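Local coordinates for hypothetical protein AF1704 (Archaeoglobus fulgidus, PDB 1ZBM), which probably converts cyclic dehypoxanthinylfutalosinate into 1,4-dihydroxy-6-naphthoate and dihydroxyacetone, a step in menaquinone biosynthesis, at residues I64-Y69 and L183-I188. Numbering follows the deposited sequence.
Sequences ISAHAY and LGLNAI
Ile64 and Leu185 form an antiparallel hydrogen-bonded pair: Ile64 N donates to Leu185 O at 2.8 Å, and Leu185 N returns a bond to Ile64 O at 2.7 Å. One step on, Ser65 lies across from Gly184 as a non-hydrogen-bonded pair, and Ser65 CA adds a bent CA-H...O contact to Leu183 O. The third bond, from Ala66 N to Leu183 O, is 2.9 Å long and nearly straight at the hydrogen (168°), although the donor stands above the carbonyl plane. Leu183 O therefore grips the first residue of helix 66-69, just after Ser65, which sits at the N-cap position without a capping bond from its side chain; it also hydrogen-bonds the OG1 of Thr114, a predicted substrate-binding residue that in turn bonds His67 N.

Apolar packing gathers on the sheet face carrying Ile64 and Leu185. The Leu185 side chain reaches the start of the helix, its CD1 meeting Ala66 CA at 3.5 Å and Ala66 CB at 3.8 Å. Tyr69 is one turn further, its amide bonded to Ser65 O, and presents CB to the same methyl, Leu185 CD1, at 4.0 Å; its ring lies oblique to that methyl. The same rotamer that sets Ile64 CG1 anti to the backbone N (chi1 -174°) puts CG2 between N and the carbonyl carbon, where it meets Ala187 CB at 3.7 Å.

Strand 61-65 runs between 11-16 and 181-189 in a mixed five-stranded sheet of the periplasmic-binding-protein type, and 76-86 borders 181-189 on its other edge, where Ser84 pairs with two successive residues, Leu183 and Gly184, a classic beta bulge. Helix 47-53 packs against Ile64 and Ser65, Asn51 OD1 accepting a bond from Ser65 N, while helix 114-122 approaches Ser65 and Ala66 through Thr114.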
loop_
_atom_site.group_PDB
_atom_site.type_symbol
_atom_site.label_atom_id
_atom_site.label_comp_id
_atom_site.label_asym_id
_atom_site.label_seq_id
_atom_site.Cartn_x
_atom_site.Cartn_y
_atom_site.Cartn_z
ATOM N N ILE A 64 -1.728 -3.965 -5.032
ATOM C CA ILE A 64 -0.531 -4.781 -4.867
ATOM C C ILE A 64 0.687 -3.916 -4.579
ATOM O O ILE A 64 0.873 -2.869 -5.194
ATOM C CB ILE A 64 -0.245 -5.613 -6.133
ATOM C CG1 ILE A 64 0.920 -6.567 -5.879
ATOM C CG2 ILE A 64 0.125 -4.695 -7.287
ATOM C CD1 ILE A 64 1.237 -7.457 -7.051
ATOM N N SER A 65 1.522 -4.375 -3.652
ATOM C CA SER A 65 2.738 -3.667 -3.263
ATOM C C SER A 65 3.663 -3.457 -4.457
ATOM O O SER A 65 3.745 -4.316 -5.332
ATOM C CB SER A 65 3.477 -4.468 -2.188
ATOM O OG SER A 65 2.700 -4.589 -1.014
ATOM N N ALA A 66 4.360 -2.325 -4.505
ATOM C CA ALA A 66 5.272 -2.095 -5.625
ATOM C C ALA A 66 6.279 -3.250 -5.673
ATOM O O ALA A 66 6.590 -3.766 -6.744
ATOM C CB ALA A 66 6.002 -0.756 -5.471
ATOM N N HIS A 67 6.781 -3.649 -4.510
ATOM C CA HIS A 67 7.728 -4.755 -4.411
ATOM C C HIS A 67 7.209 -5.970 -5.197
ATOM O O HIS A 67 7.827 -6.413 -6.165
ATOM C CB HIS A 67 7.911 -5.131 -2.941
ATOM C CG HIS A 67 8.818 -6.302 -2.714
ATOM N ND1 HIS A 67 8.957 -6.901 -1.480
ATOM C CD2 HIS A 67 9.639 -6.980 -3.553
ATOM C CE1 HIS A 67 9.822 -7.897 -1.568
ATOM N NE2 HIS A 67 10.250 -7.967 -2.815
ATOM N N ALA A 68 6.065 -6.491 -4.766
ATOM C CA ALA A 68 5.443 -7.644 -5.391
ATOM C C ALA A 68 5.299 -7.486 -6.903
ATOM O O ALA A 68 5.554 -8.425 -7.660
ATOM C CB ALA A 68 4.085 -7.900 -4.760
ATOM N N TYR A 69 4.903 -6.295 -7.341
ATOM C CA TYR A 69 4.717 -6.021 -8.760
ATOM C C TYR A 69 5.911 -6.428 -9.610
ATOM O O TYR A 69 5.747 -6.903 -10.737
ATOM C CB TYR A 69 4.430 -4.532 -8.993
ATOM C CG TYR A 69 4.238 -4.211 -10.459
ATOM C CD1 TYR A 69 3.126 -4.688 -11.145
ATOM C CD2 TYR A 69 5.214 -3.523 -11.185
ATOM C CE1 TYR A 69 2.990 -4.504 -12.514
ATOM C CE2 TYR A 69 5.084 -3.334 -12.568
ATOM C CZ TYR A 69 3.961 -3.837 -13.216
ATOM O OH TYR A 69 3.815 -3.713 -14.575
ATOM N N LEU A 183 4.615 2.922 -2.798
ATOM C CA LEU A 183 4.336 1.868 -1.817
ATOM C C LEU A 183 3.342 0.820 -2.309
ATOM O O LEU A 183 3.689 -0.352 -2.446
ATOM C CB LEU A 183 3.827 2.485 -0.517
ATOM C CG LEU A 183 4.821 3.403 0.183
ATOM C CD1 LEU A 183 4.097 4.192 1.244
ATOM C CD2 LEU A 183 5.960 2.573 0.786
ATOM N N GLY A 184 2.107 1.247 -2.546
ATOM C CA GLY A 184 1.086 0.341 -3.028
ATOM C C GLY A 184 0.704 0.757 -4.430
ATOM O O GLY A 184 0.748 1.942 -4.757
ATOM N N LEU A 185 0.330 -0.197 -5.270
ATOM C CA LEU A 185 -0.041 0.130 -6.643
ATOM C C LEU A 185 -1.342 -0.539 -7.071
ATOM O O LEU A 185 -1.761 -1.550 -6.507
ATOM C CB LEU A 185 1.064 -0.326 -7.596
ATOM C CG LEU A 185 2.508 0.126 -7.387
ATOM C CD1 LEU A 185 3.414 -0.723 -8.267
ATOM C CD2 LEU A 185 2.665 1.602 -7.716
ATOM N N ASN A 186 -1.984 0.028 -8.078
ATOM C CA ASN A 186 -3.177 -0.603 -8.589
ATOM C C ASN A 186 -2.700 -1.313 -9.849
ATOM O O ASN A 186 -2.093 -0.697 -10.718
ATOM C CB ASN A 186 -4.267 0.414 -8.919
ATOM C CG ASN A 186 -5.575 0.085 -8.235
ATOM O OD1 ASN A 186 -6.651 0.507 -8.669
ATOM N ND2 ASN A 186 -5.490 -0.674 -7.149
ATOM N N ALA A 187 -2.966 -2.612 -9.925
ATOM C CA ALA A 187 -2.529 -3.429 -11.043
ATOM C C ALA A 187 -3.689 -4.030 -11.843
ATOM O O ALA A 187 -4.651 -4.553 -11.269
ATOM C CB ALA A 187 -1.626 -4.539 -10.523
ATOM N N ILE A 188 -3.586 -3.962 -13.170
ATOM C CA ILE A 188 -4.619 -4.511 -14.047
ATOM C C ILE A 188 -4.031 -5.575 -14.982
ATOM O O ILE A 188 -3.031 -5.337 -15.653
ATOM C CB ILE A 188 -5.334 -3.377 -14.866
ATOM C CG1 ILE A 188 -6.434 -3.966 -15.756
ATOM C CG2 ILE A 188 -4.341 -2.617 -15.701
ATOM C CD1 ILE A 188 -7.337 -2.912 -16.354
#